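Long-range contacts in DNA mismatch repair protein MLH3 (Saccharomyces cerevisiae S288C, PDB 6RMN), which takes part in DNA mismatch repair, correcting insertion-deletion loops as a component of the MutLbeta heterodimer: residues A50-I55 / S196-G201; G71-R76 / T123-L128; S98-W103 / Q145-L150. All blocks are in the same frame, centred on the assembly; numbering follows the deposited sequence.

Contact 1 of 3, residues A50-I55 / S196-G201; sequences ACDERI and SAVMFG. With ZN (zinc ion), chain C; ZN (zinc ion), chain D.
The contact belongs to a two-zinc site in the C-terminal part of the protein: Asp52 and the zinc ligand Glu53, on helix 48-69, meet Ala197 and Val198 of the loop after helix 183-196. Asp52 accepts one hydrogen bond across the contact. Val198 N donates it to Asp52 OD2 (2.8 Å, N-H...O angle 152°), which accepts with its anti lone pair. The torsion that sets CG of Asp52 anti to its own N (chi1 -160°) carries the carboxylate out to the loop. A long, weak ion pair links the other oxygen, OD1, to Arg56. Ala197 CB rests on the helix backbone, 3.6 Å from Glu53 N. The sequence here matches the DQHA(X)2E(X)4E motif of MutL endonucleases, and Glu53 is its first glutamate. Its CB touches Ala197 CB, and the extended chain beyond carries the carboxylate to the two metals. Glu53 OE1 binds one zinc at 2.0 Å, together with His49, Cys194 and a residue of the partner protein chain. Glu53 OE2 binds the other zinc at 2.3 Å, together with Cys225 and His227. Ala226 N also donates to OE2, which helps to fix the turn of the carboxylate. Val198 O is hydrogen-bonded to His49 ND1, and this second-shell carbonyl probably helps to orient that zinc ligand.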
ATOM      1  N   ALA B  50      -1.331 -16.558   2.225  1.00 31.80           N
ATOM      2  CA  ALA B  50      -0.480 -17.134   1.178  1.00 32.08           C
ATOM      3  C   ALA B  50       0.940 -16.577   1.246  1.00 35.40           C
ATOM      4  O   ALA B  50       1.900 -17.329   1.113  1.00 34.41           O
ATOM      5  CB  ALA B  50      -1.082 -16.864  -0.196  1.00 33.25           C
ATOM      6  N   CYS B  51       1.057 -15.263   1.485  1.00 31.79           N
ATOM      7  CA  CYS B  51       2.306 -14.524   1.644  1.00 31.66           C
ATOM      8  C   CYS B  51       3.130 -15.105   2.803  1.00 35.08           C
ATOM      9  O   CYS B  51       4.287 -15.465   2.610  1.00 36.55           O
ATOM     10  CB  CYS B  51       2.003 -13.043   1.871  1.00 32.28           C
ATOM     11  SG  CYS B  51       3.470 -12.028   2.157  1.00 36.97           S
ATOM     12  N   ASP B  52       2.524 -15.195   3.996  1.00 30.68           N
ATOM     13  CA  ASP B  52       3.140 -15.710   5.212  1.00 30.64           C
ATOM     14  C   ASP B  52       3.503 -17.199   5.083  1.00 34.69           C
ATOM     15  O   ASP B  52       4.630 -17.586   5.420  1.00 34.70           O
ATOM     16  CB  ASP B  52       2.224 -15.455   6.428  1.00 32.66           C
ATOM     17  CG  ASP B  52       2.940 -15.512   7.768  1.00 43.79           C
ATOM     18  OD1 ASP B  52       4.195 -15.321   7.793  1.00 46.32           O
ATOM     19  OD2 ASP B  52       2.259 -15.724   8.793  1.00 45.99           O
ATOM     20  N   GLU B  53       2.562 -18.013   4.553  1.00 30.93           N
ATOM     21  CA  GLU B  53       2.732 -19.450   4.301  1.00 31.36           C
ATOM     22  C   GLU B  53       3.916 -19.711   3.356  1.00 35.11           C
ATOM     23  O   GLU B  53       4.690 -20.631   3.614  1.00 36.19           O
ATOM     24  CB  GLU B  53       1.437 -20.039   3.729  1.00 32.74           C
ATOM     25  CG  GLU B  53       1.443 -21.532   3.477  1.00 38.39           C
ATOM     26  CD  GLU B  53       0.122 -21.975   2.892  1.00 46.47           C
ATOM     27  OE1 GLU B  53      -0.886 -21.979   3.634  1.00 34.97           O
ATOM     28  OE2 GLU B  53       0.081 -22.256   1.674  1.00 26.73           O
ATOM     29  N   ARG B  54       4.069 -18.880   2.301  1.00 29.89           N
ATOM     30  CA  ARG B  54       5.162 -18.959   1.341  1.00 29.52           C
ATOM     31  C   ARG B  54       6.536 -18.730   1.996  1.00 33.21           C
ATOM     32  O   ARG B  54       7.474 -19.506   1.756  1.00 33.33           O
ATOM     33  CB  ARG B  54       4.961 -17.957   0.194  1.00 28.81           C
ATOM     34  CG  ARG B  54       6.048 -18.057  -0.874  1.00 36.96           C
ATOM     35  CD  ARG B  54       5.775 -19.276  -1.708  1.00 43.32           C
ATOM     36  NE  ARG B  54       6.881 -20.210  -1.713  1.00 49.58           N
ATOM     37  CZ  ARG B  54       6.888 -21.343  -2.402  1.00 52.65           C
ATOM     38  NH1 ARG B  54       5.831 -21.696  -3.126  1.00 25.71           N
ATOM     39  NH2 ARG B  54       7.945 -22.135  -2.367  1.00 51.30           N
ATOM     40  N   ILE B  55       6.650 -17.638   2.778  1.00 28.79           N
ATOM     41  CA  ILE B  55       7.874 -17.269   3.499  1.00 28.62           C
ATOM     42  C   ILE B  55       8.252 -18.417   4.438  1.00 33.33           C
ATOM     43  O   ILE B  55       9.427 -18.778   4.527  1.00 33.16           O
ATOM     44  CB  ILE B  55       7.695 -15.921   4.296  1.00 29.99           C
ATOM     45  CG1 ILE B  55       7.394 -14.729   3.349  1.00 29.13           C
ATOM     46  CG2 ILE B  55       8.919 -15.619   5.188  1.00 28.14           C
ATOM     47  CD1 ILE B  55       6.638 -13.574   3.999  1.00 29.83           C
ATOM     48  N   SER B 196       1.103 -22.343  10.748  1.00 38.93           N
ATOM     49  CA  SER B 196       1.836 -21.296  11.445  1.00 38.76           C
ATOM     50  C   SER B 196       1.517 -19.903  10.906  1.00 41.94           C
ATOM     51  O   SER B 196       1.708 -18.921  11.620  1.00 42.22           O
ATOM     52  CB  SER B 196       3.331 -21.556  11.357  1.00 40.89           C
ATOM     53  OG  SER B 196       3.705 -22.608  12.227  1.00 52.45           O
ATOM     54  N   ALA B 197       1.051 -19.828   9.645  1.00 37.68           N
ATOM     55  CA  ALA B 197       0.756 -18.594   8.936  1.00 36.76           C
ATOM     56  C   ALA B 197      -0.397 -17.815   9.505  1.00 43.70           C
ATOM     57  O   ALA B 197      -1.318 -18.386  10.095  1.00 45.64           O
ATOM     58  CB  ALA B 197       0.526 -18.870   7.458  1.00 36.63           C
ATOM     59  N   VAL B 198      -0.346 -16.491   9.307  1.00 39.64           N
ATOM     60  CA  VAL B 198      -1.370 -15.533   9.697  1.00 39.54           C
ATOM     61  C   VAL B 198      -2.635 -15.885   8.890  1.00 42.98           C
ATOM     62  O   VAL B 198      -2.515 -16.406   7.779  1.00 40.75           O
ATOM     63  CB  VAL B 198      -0.848 -14.065   9.525  1.00 42.71           C
ATOM     64  CG1 VAL B 198      -0.806 -13.607   8.074  1.00 41.06           C
ATOM     65  CG2 VAL B 198      -1.627 -13.084  10.379  1.00 43.87           C
ATOM     66  N   MET B 199      -3.818 -15.701   9.474  1.00 42.13           N
ATOM     67  CA  MET B 199      -5.078 -16.051   8.820  1.00 44.15           C
ATOM     68  C   MET B 199      -5.883 -14.829   8.339  1.00 47.49           C
ATOM     69  O   MET B 199      -5.593 -13.697   8.718  1.00 45.85           O
ATOM     70  CB  MET B 199      -5.948 -16.877   9.789  1.00 49.61           C
ATOM     71  CG  MET B 199      -5.706 -18.373   9.720  1.00 56.12           C
ATOM     72  SD  MET B 199      -6.852 -19.303  10.789  1.00 65.91           S
ATOM     73  CE  MET B 199      -8.346 -19.315   9.758  1.00 63.81           C
ATOM     74  N   PHE B 200      -6.927 -15.088   7.532  1.00 43.64           N
ATOM     75  CA  PHE B 200      -7.895 -14.099   7.096  1.00 42.58           C
ATOM     76  C   PHE B 200      -8.645 -13.685   8.351  1.00 47.53           C
ATOM     77  O   PHE B 200      -8.991 -14.541   9.180  1.00 49.21           O
ATOM     78  CB  PHE B 200      -8.854 -14.701   6.056  1.00 44.66           C
ATOM     79  CG  PHE B 200      -8.384 -14.654   4.618  1.00 45.49           C
ATOM     80  CD1 PHE B 200      -7.106 -14.206   4.297  1.00 47.37           C
ATOM     81  CD2 PHE B 200      -9.236 -15.013   3.579  1.00 48.55           C
ATOM     82  CE1 PHE B 200      -6.693 -14.123   2.966  1.00 47.74           C
ATOM     83  CE2 PHE B 200      -8.815 -14.943   2.247  1.00 50.41           C
ATOM     84  CZ  PHE B 200      -7.545 -14.505   1.950  1.00 47.28           C
ATOM     85  N   GLY B 201      -8.794 -12.375   8.528  1.00 42.79           N
ATOM     86  CA  GLY B 201      -9.443 -11.797   9.698  1.00 43.43           C
ATOM     87  C   GLY B 201      -8.478 -11.245  10.730  1.00 46.36           C
ATOM     88  O   GLY B 201      -8.894 -10.498  11.620  1.00 48.29           O
TER
HETATM   89 ZN    ZN C 901      -2.809 -22.247   3.978  1.00 47.75          ZN
HETATM   90 ZN    ZN D 902      -1.796 -22.791   0.402  1.00 47.87          ZN

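Contact 2 of 3, residues G71-R76 / T123-L128; sequences GTFVAR and TLPEML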
ATOM      1  N   GLY B  71      24.668 -33.898   6.171  1.00 58.43           N
ATOM      2  CA  GLY B  71      24.628 -35.117   6.974  1.00 58.68           C
ATOM      3  C   GLY B  71      24.357 -34.867   8.446  1.00 64.16           C
ATOM      4  O   GLY B  71      24.914 -35.551   9.309  1.00 65.66           O
ATOM      5  N   THR B  72      23.497 -33.879   8.741  1.00 59.70           N
ATOM      6  CA  THR B  72      23.121 -33.482  10.104  1.00 59.84           C
ATOM      7  C   THR B  72      21.616 -33.675  10.383  1.00 62.15           C
ATOM      8  O   THR B  72      21.127 -33.242  11.425  1.00 61.99           O
ATOM      9  CB  THR B  72      23.602 -32.046  10.386  1.00 65.62           C
ATOM     10  OG1 THR B  72      23.178 -31.208   9.319  1.00 63.92           O
ATOM     11  CG2 THR B  72      25.114 -31.945  10.529  1.00 66.40           C
ATOM     12  N   PHE B  73      20.890 -34.335   9.460  1.00 57.67           N
ATOM     13  CA  PHE B  73      19.455 -34.590   9.593  1.00 55.91           C
ATOM     14  C   PHE B  73      19.219 -35.661  10.658  1.00 63.24           C
ATOM     15  O   PHE B  73      19.743 -36.759  10.535  1.00 64.03           O
ATOM     16  CB  PHE B  73      18.832 -34.960   8.226  1.00 55.37           C
ATOM     17  CG  PHE B  73      17.320 -34.948   8.149  1.00 54.55           C
ATOM     18  CD1 PHE B  73      16.587 -33.873   8.653  1.00 56.35           C
ATOM     19  CD2 PHE B  73      16.633 -35.969   7.505  1.00 55.12           C
ATOM     20  CE1 PHE B  73      15.190 -33.859   8.577  1.00 55.57           C
ATOM     21  CE2 PHE B  73      15.239 -35.942   7.405  1.00 56.72           C
ATOM     22  CZ  PHE B  73      14.526 -34.896   7.956  1.00 54.47           C
ATOM     23  N   VAL B  74      18.496 -35.312  11.733  1.00 62.09           N
ATOM     24  CA  VAL B  74      18.233 -36.206  12.873  1.00 63.56           C
ATOM     25  C   VAL B  74      17.455 -37.470  12.444  1.00 67.53           C
ATOM     26  O   VAL B  74      16.499 -37.384  11.677  1.00 65.70           O
ATOM     27  CB  VAL B  74      17.562 -35.443  14.058  1.00 67.95           C
ATOM     28  CG1 VAL B  74      17.049 -36.386  15.148  1.00 68.63           C
ATOM     29  CG2 VAL B  74      18.512 -34.403  14.652  1.00 68.98           C
ATOM     30  N   ALA B  75      17.911 -38.636  12.930  1.00 66.19           N
ATOM     31  CA  ALA B  75      17.318 -39.946  12.679  1.00 65.58           C
ATOM     32  C   ALA B  75      17.080 -40.664  14.024  1.00 71.68           C
ATOM     33  O   ALA B  75      18.002 -41.257  14.594  1.00 73.62           O
ATOM     34  CB  ALA B  75      18.213 -40.767  11.758  1.00 66.02           C
ATOM     35  N   ARG B  76      15.841 -40.557  14.540  1.00 67.41           N
ATOM     36  CA  ARG B  76      15.384 -41.149  15.801  1.00 68.40           C
ATOM     37  C   ARG B  76      15.261 -42.681  15.708  1.00 72.00           C
ATOM     38  O   ARG B  76      14.567 -43.197  14.824  1.00 70.26           O
ATOM     39  CB  ARG B  76      14.049 -40.486  16.238  1.00 69.63           C
ATOM     40  CG  ARG B  76      13.396 -41.035  17.522  1.00 84.93           C
ATOM     41  CD  ARG B  76      14.144 -40.707  18.808  1.00 98.41           C
ATOM     42  NE  ARG B  76      13.790 -39.393  19.348  1.00109.70           N
ATOM     43  CZ  ARG B  76      14.510 -38.289  19.174  1.00122.84           C
ATOM     44  NH1 ARG B  76      15.631 -38.324  18.463  1.00107.51           N
ATOM     45  NH2 ARG B  76      14.115 -37.142  19.710  1.00108.30           N
ATOM     46  N   THR B 123      15.653 -46.639  11.954  1.00 55.00           N
ATOM     47  CA  THR B 123      15.595 -45.198  12.230  1.00 53.69           C
ATOM     48  C   THR B 123      14.579 -44.490  11.349  1.00 53.80           C
ATOM     49  O   THR B 123      14.340 -44.905  10.217  1.00 52.07           O
ATOM     50  CB  THR B 123      16.985 -44.503  12.118  1.00 64.12           C
ATOM     51  OG1 THR B 123      17.351 -44.334  10.748  1.00 64.39           O
ATOM     52  CG2 THR B 123      18.097 -45.219  12.889  1.00 63.84           C
ATOM     53  N   LEU B 124      14.010 -43.394  11.873  1.00 49.26           N
ATOM     54  CA  LEU B 124      13.073 -42.522  11.169  1.00 47.15           C
ATOM     55  C   LEU B 124      13.341 -41.077  11.551  1.00 50.81           C
ATOM     56  O   LEU B 124      13.654 -40.842  12.712  1.00 51.80           O
ATOM     57  CB  LEU B 124      11.619 -42.867  11.525  1.00 47.07           C
ATOM     58  CG  LEU B 124      10.957 -44.072  10.846  1.00 50.78           C
ATOM     59  CD1 LEU B 124       9.480 -44.108  11.213  1.00 50.86           C
ATOM     60  CD2 LEU B 124      11.098 -44.018   9.316  1.00 49.91           C
ATOM     61  N   PRO B 125      13.199 -40.079  10.645  1.00 46.83           N
ATOM     62  CA  PRO B 125      13.378 -38.679  11.078  1.00 46.62           C
ATOM     63  C   PRO B 125      12.204 -38.252  11.969  1.00 51.95           C
ATOM     64  O   PRO B 125      11.156 -38.898  11.928  1.00 52.45           O
ATOM     65  CB  PRO B 125      13.410 -37.901   9.763  1.00 46.92           C
ATOM     66  CG  PRO B 125      12.607 -38.713   8.820  1.00 50.83           C
ATOM     67  CD  PRO B 125      12.816 -40.158   9.216  1.00 47.68           C
ATOM     68  N   GLU B 126      12.383 -37.213  12.789  1.00 49.53           N
ATOM     69  CA  GLU B 126      11.360 -36.732  13.732  1.00 50.70           C
ATOM     70  C   GLU B 126       9.989 -36.424  13.087  1.00 52.82           C
ATOM     71  O   GLU B 126       8.969 -36.812  13.653  1.00 52.26           O
ATOM     72  CB  GLU B 126      11.872 -35.533  14.549  1.00 53.20           C
ATOM     73  CG  GLU B 126      12.963 -35.908  15.548  1.00 70.96           C
ATOM     74  CD  GLU B 126      12.481 -36.518  16.854  1.00105.42           C
ATOM     75  OE1 GLU B 126      12.457 -35.792  17.875  1.00105.81           O
ATOM     76  OE2 GLU B 126      12.136 -37.722  16.860  1.00106.58           O
ATOM     77  N   MET B 127       9.968 -35.776  11.907  1.00 49.38           N
ATOM     78  CA  MET B 127       8.750 -35.464  11.144  1.00 49.77           C
ATOM     79  C   MET B 127       7.961 -36.740  10.890  1.00 52.03           C
ATOM     80  O   MET B 127       6.759 -36.781  11.162  1.00 52.88           O
ATOM     81  CB  MET B 127       9.108 -34.923   9.753  1.00 52.19           C
ATOM     82  CG  MET B 127       9.424 -33.474   9.681  1.00 57.08           C
ATOM     83  SD  MET B 127      10.016 -33.193   7.984  1.00 62.09           S
ATOM     84  CE  MET B 127      11.404 -32.079   8.322  1.00 59.20           C
ATOM     85  N   LEU B 128       8.636 -37.758  10.317  1.00 46.14           N
ATOM     86  CA  LEU B 128       8.034 -39.028   9.946  1.00 46.17           C
ATOM     87  C   LEU B 128       7.613 -39.869  11.155  1.00 48.46           C
ATOM     88  O   LEU B 128       6.578 -40.528  11.083  1.00 47.92           O
ATOM     89  CB  LEU B 128       8.941 -39.809   8.976  1.00 46.63           C
ATOM     90  CG  LEU B 128       8.273 -40.930   8.132  1.00 52.64           C
ATOM     91  CD1 LEU B 128       6.991 -40.440   7.440  1.00 52.76           C
ATOM     92  CD2 LEU B 128       9.225 -41.461   7.080  1.00 55.38           C
TER
HETATM   93  O   HOH W   1      14.832 -35.304  11.980  1.00 68.05           O
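The ring of Phe73 meets Met127 CE at its edge, near the ring plane, 4.2 Å from CE1. Pro125 CB approaches obliquely, 3.6 Å from Phe73 CE2. Water 1 lies over one face, toward the rim. The other flat group is the Arg76 guanidinium. Glu126 OE2 sits above the centre of one face, 3.3 Å from the plane. Glu126 OE1 comes 2.8 Å from Arg76 NH2. The guanidinium and carboxylate planes are 44° apart, and no N-H points at OE1, so this salt bridge works by charge alone. The Arg76 chain is bent at chi2 and chi3, which folds the guanidinium back over the glutamate. A glutamine in place of Glu126 would probably leave the Arg76 charge without its mate and the guanidinium freer to turn. Arg76 and Leu124 form an antiparallel hydrogen-bonded pair. Leu124 N to Arg76 O is 3.0 Å, while the return bond is weak. Water 1 extends the link, donating to Val74 O (2.7 Å) and accepting from Glu126 N in the first turn of helix 126-132. Pro125 is the N-cap residue of that helix. Phe73 also packs on Leu64 and Val68 of helix 48-69. Met127 reaches Phe185, Ile188 and Leu189 of helix 183-196, and Leu124 lies against Leu139 of helix 136-151.

Contact 3 of 3, residues S98-W103 / Q145-L150; sequences SEFKKW and QHAHDL
His146 turns the edge of its imidazole toward the face of Phe100 in an offset edge-to-face pair. The ring planes stand 86° apart and the centroids 5.5 Å. The closest atoms are Phe100 CE1 and His146 CD2, at 3.9 Å. The two side chains run past each other in opposite directions, so the far end of the phenylalanine reaches the backbone of the second helix. There Ala147 N lies at the ring edge, 4.0 Å from Phe100 CZ. Trp103 makes the third member of this aromatic cluster. Its five-membered ring is steeply inclined to the imidazole, 83° between planes, but the approach is oblique. Water 2 joins the polar edges. It lies in the plane of both rings, accepts from Trp103 NE1 at 2.8 Å, and is hydrogen-bonded to His146 NE2 at 3.1 Å. It also donates to Glu99 OE2 at 2.7 Å. The water therefore has three protein partners, all buried residues. The carboxylate of Glu99 can reach it because the chain bends at chi2 (43°). Glu99 CG, set anti to the backbone N, lies 4.0 Å from Leu150 CD1. Lys102 NZ makes a salt bridge to Glu99 OE1 and Met158 N donates to OE2, so both carboxylate oxygens are held. Leu150 CG lies over one face of the His146 ring, toward its rim. The contact joins the end of helix 87-101 to helix 136-151. Trp103 packs on Leu65 and Val68 of helix 48-69, and Pro182, just before helix 183-196, touches both Trp103 and His146.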
ATOM      1  N   SER B  98      20.225 -47.138   0.284  1.00 56.21           N
ATOM      2  CA  SER B  98      21.203 -46.040   0.292  1.00 56.05           C
ATOM      3  C   SER B  98      20.512 -44.680   0.149  1.00 58.13           C
ATOM      4  O   SER B  98      20.881 -43.715   0.832  1.00 58.16           O
ATOM      5  CB  SER B  98      22.198 -46.233  -0.849  1.00 60.67           C
ATOM      6  OG  SER B  98      21.523 -46.370  -2.092  1.00 67.94           O
ATOM      7  N   GLU B  99      19.499 -44.616  -0.731  1.00 52.50           N
ATOM      8  CA  GLU B  99      18.706 -43.416  -0.980  1.00 50.26           C
ATOM      9  C   GLU B  99      17.863 -43.015   0.248  1.00 50.32           C
ATOM     10  O   GLU B  99      17.890 -41.843   0.646  1.00 47.83           O
ATOM     11  CB  GLU B  99      17.853 -43.598  -2.246  1.00 51.75           C
ATOM     12  CG  GLU B  99      17.475 -42.303  -2.943  1.00 60.69           C
ATOM     13  CD  GLU B  99      18.569 -41.261  -3.080  1.00 72.41           C
ATOM     14  OE1 GLU B  99      19.684 -41.620  -3.524  1.00 62.88           O
ATOM     15  OE2 GLU B  99      18.307 -40.083  -2.746  1.00 57.43           O
ATOM     16  N   PHE B 100      17.181 -43.996   0.888  1.00 46.06           N
ATOM     17  CA  PHE B 100      16.360 -43.745   2.085  1.00 44.26           C
ATOM     18  C   PHE B 100      17.172 -43.299   3.302  1.00 49.70           C
ATOM     19  O   PHE B 100      16.638 -42.557   4.120  1.00 48.73           O
ATOM     20  CB  PHE B 100      15.474 -44.948   2.424  1.00 45.42           C
ATOM     21  CG  PHE B 100      14.216 -45.048   1.590  1.00 45.49           C
ATOM     22  CD1 PHE B 100      13.084 -44.307   1.916  1.00 45.84           C
ATOM     23  CD2 PHE B 100      14.163 -45.885   0.479  1.00 46.55           C
ATOM     24  CE1 PHE B 100      11.917 -44.405   1.146  1.00 46.31           C
ATOM     25  CE2 PHE B 100      13.000 -45.978  -0.291  1.00 49.10           C
ATOM     26  CZ  PHE B 100      11.886 -45.238   0.046  1.00 46.48           C
ATOM     27  N   LYS B 101      18.460 -43.732   3.417  1.00 48.36           N
ATOM     28  CA  LYS B 101      19.369 -43.352   4.519  1.00 48.27           C
ATOM     29  C   LYS B 101      19.616 -41.835   4.549  1.00 49.95           C
ATOM     30  O   LYS B 101      19.757 -41.271   5.630  1.00 50.39           O
ATOM     31  CB  LYS B 101      20.725 -44.100   4.440  1.00 53.57           C
ATOM     32  CG  LYS B 101      20.664 -45.619   4.637  1.00 73.29           C
ATOM     33  CD  LYS B 101      20.744 -46.059   6.109  1.00 85.68           C
ATOM     34  CE  LYS B 101      20.600 -47.557   6.270  1.00 89.86           C
ATOM     35  NZ  LYS B 101      20.390 -47.939   7.690  1.00 98.32           N
ATOM     36  N   LYS B 102      19.646 -41.180   3.377  1.00 45.22           N
ATOM     37  CA  LYS B 102      19.851 -39.726   3.238  1.00 44.95           C
ATOM     38  C   LYS B 102      18.720 -38.904   3.878  1.00 48.10           C
ATOM     39  O   LYS B 102      18.933 -37.746   4.244  1.00 48.37           O
ATOM     40  CB  LYS B 102      19.985 -39.338   1.754  1.00 47.54           C
ATOM     41  CG  LYS B 102      21.136 -40.021   1.030  1.00 49.15           C
ATOM     42  CD  LYS B 102      21.042 -39.790  -0.463  1.00 53.17           C
ATOM     43  CE  LYS B 102      22.072 -40.597  -1.196  1.00 54.62           C
ATOM     44  NZ  LYS B 102      22.029 -40.352  -2.656  1.00 60.96           N
ATOM     45  N   TRP B 103      17.519 -39.501   3.990  1.00 43.37           N
ATOM     46  CA  TRP B 103      16.339 -38.876   4.579  1.00 41.91           C
ATOM     47  C   TRP B 103      16.058 -39.362   6.006  1.00 46.39           C
ATOM     48  O   TRP B 103      14.974 -39.122   6.523  1.00 45.09           O
ATOM     49  CB  TRP B 103      15.115 -39.093   3.672  1.00 39.85           C
ATOM     50  CG  TRP B 103      15.288 -38.514   2.301  1.00 40.24           C
ATOM     51  CD1 TRP B 103      15.569 -39.196   1.150  1.00 43.69           C
ATOM     52  CD2 TRP B 103      15.278 -37.120   1.954  1.00 39.20           C
ATOM     53  NE1 TRP B 103      15.688 -38.314   0.098  1.00 43.22           N
ATOM     54  CE2 TRP B 103      15.527 -37.031   0.567  1.00 43.33           C
ATOM     55  CE3 TRP B 103      15.070 -35.935   2.683  1.00 39.53           C
ATOM     56  CZ2 TRP B 103      15.539 -35.808  -0.114  1.00 42.16           C
ATOM     57  CZ3 TRP B 103      15.106 -34.722   2.009  1.00 40.63           C
ATOM     58  CH2 TRP B 103      15.373 -34.666   0.634  1.00 41.82           C
ATOM     59  N   GLN B 145       5.529 -45.333  -1.975  1.00 43.94           N
ATOM     60  CA  GLN B 145       5.232 -44.167  -2.815  1.00 43.14           C
ATOM     61  C   GLN B 145       6.546 -43.514  -3.299  1.00 45.74           C
ATOM     62  O   GLN B 145       6.711 -43.337  -4.509  1.00 46.67           O
ATOM     63  CB  GLN B 145       4.344 -43.173  -2.046  1.00 43.01           C
ATOM     64  CG  GLN B 145       3.826 -41.981  -2.849  1.00 51.94           C
ATOM     65  CD  GLN B 145       3.300 -40.913  -1.914  1.00 77.35           C
ATOM     66  OE1 GLN B 145       4.005 -40.422  -1.019  1.00 69.76           O
ATOM     67  NE2 GLN B 145       2.043 -40.530  -2.094  1.00 76.09           N
ATOM     68  N   HIS B 146       7.503 -43.259  -2.372  1.00 39.80           N
ATOM     69  CA  HIS B 146       8.811 -42.715  -2.725  1.00 39.40           C
ATOM     70  C   HIS B 146       9.667 -43.674  -3.572  1.00 44.42           C
ATOM     71  O   HIS B 146      10.299 -43.223  -4.530  1.00 44.20           O
ATOM     72  CB  HIS B 146       9.591 -42.214  -1.509  1.00 38.88           C
ATOM     73  CG  HIS B 146      10.811 -41.437  -1.909  1.00 41.92           C
ATOM     74  ND1 HIS B 146      10.716 -40.308  -2.717  1.00 43.03           N
ATOM     75  CD2 HIS B 146      12.115 -41.672  -1.640  1.00 43.35           C
ATOM     76  CE1 HIS B 146      11.956 -39.887  -2.894  1.00 42.23           C
ATOM     77  NE2 HIS B 146      12.832 -40.672  -2.268  1.00 43.02           N
ATOM     78  N   ALA B 147       9.677 -44.985  -3.231  1.00 41.79           N
ATOM     79  CA  ALA B 147      10.413 -46.021  -3.965  1.00 43.00           C
ATOM     80  C   ALA B 147       9.924 -46.100  -5.418  1.00 51.56           C
ATOM     81  O   ALA B 147      10.744 -46.222  -6.335  1.00 52.90           O
ATOM     82  CB  ALA B 147      10.246 -47.370  -3.280  1.00 44.00           C
ATOM     83  N   HIS B 148       8.587 -46.018  -5.625  1.00 50.16           N
ATOM     84  CA  HIS B 148       7.969 -46.023  -6.953  1.00 52.20           C
ATOM     85  C   HIS B 148       8.248 -44.708  -7.665  1.00 53.88           C
ATOM     86  O   HIS B 148       8.451 -44.715  -8.871  1.00 54.68           O
ATOM     87  CB  HIS B 148       6.457 -46.302  -6.886  1.00 54.64           C
ATOM     88  CG  HIS B 148       6.123 -47.715  -6.535  1.00 60.03           C
ATOM     89  ND1 HIS B 148       6.575 -48.781  -7.302  1.00 64.38           N
ATOM     90  CD2 HIS B 148       5.377 -48.198  -5.517  1.00 61.85           C
ATOM     91  CE1 HIS B 148       6.116 -49.870  -6.707  1.00 64.41           C
ATOM     92  NE2 HIS B 148       5.385 -49.567  -5.631  1.00 63.47           N
ATOM     93  N   ASP B 149       8.308 -43.585  -6.921  1.00 48.07           N
ATOM     94  CA  ASP B 149       8.638 -42.282  -7.498  1.00 47.28           C
ATOM     95  C   ASP B 149      10.036 -42.326  -8.133  1.00 51.21           C
ATOM     96  O   ASP B 149      10.216 -41.885  -9.267  1.00 52.40           O
ATOM     97  CB  ASP B 149       8.505 -41.145  -6.450  1.00 46.80           C
ATOM     98  CG  ASP B 149       7.095 -40.590  -6.315  1.00 58.91           C
ATOM     99  OD1 ASP B 149       6.238 -40.918  -7.180  1.00 62.58           O
ATOM    100  OD2 ASP B 149       6.847 -39.813  -5.356  1.00 61.05           O
ATOM    101  N   LEU B 150      10.992 -42.947  -7.423  1.00 46.67           N
ATOM    102  CA  LEU B 150      12.374 -43.123  -7.856  1.00 46.34           C
ATOM    103  C   LEU B 150      12.476 -44.066  -9.028  1.00 54.00           C
ATOM    104  O   LEU B 150      13.128 -43.728 -10.020  1.00 55.64           O
ATOM    105  CB  LEU B 150      13.255 -43.622  -6.698  1.00 44.31           C
ATOM    106  CG  LEU B 150      13.479 -42.642  -5.559  1.00 44.94           C
ATOM    107  CD1 LEU B 150      13.892 -43.365  -4.291  1.00 43.73           C
ATOM    108  CD2 LEU B 150      14.488 -41.585  -5.937  1.00 46.70           C
TER
HETATM  109  O   HOH W   2      15.686 -39.581  -2.397  1.00 45.18           O

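Overall arrangement
Contact 1 stands apart, at the two-zinc site. Its centre is 27 Å from that of contact 2 and 31 Å from that of contact 3, and contacts 1 and 3 lie on opposite sides of the chain's centre. Contacts 2 and 3 are neighbours, with centres 14 Å apart. They touch at Trp103 O, which is 3.3 Å from Phe73 CE2 and 3.3 Å from Pro125 CG. Their segments alternate along the chain, and both contacts are nested in the loop closed by contact 1. Helices 48-69 and 183-196 span the distance: each contributes to the zinc site and also packs against contact 2.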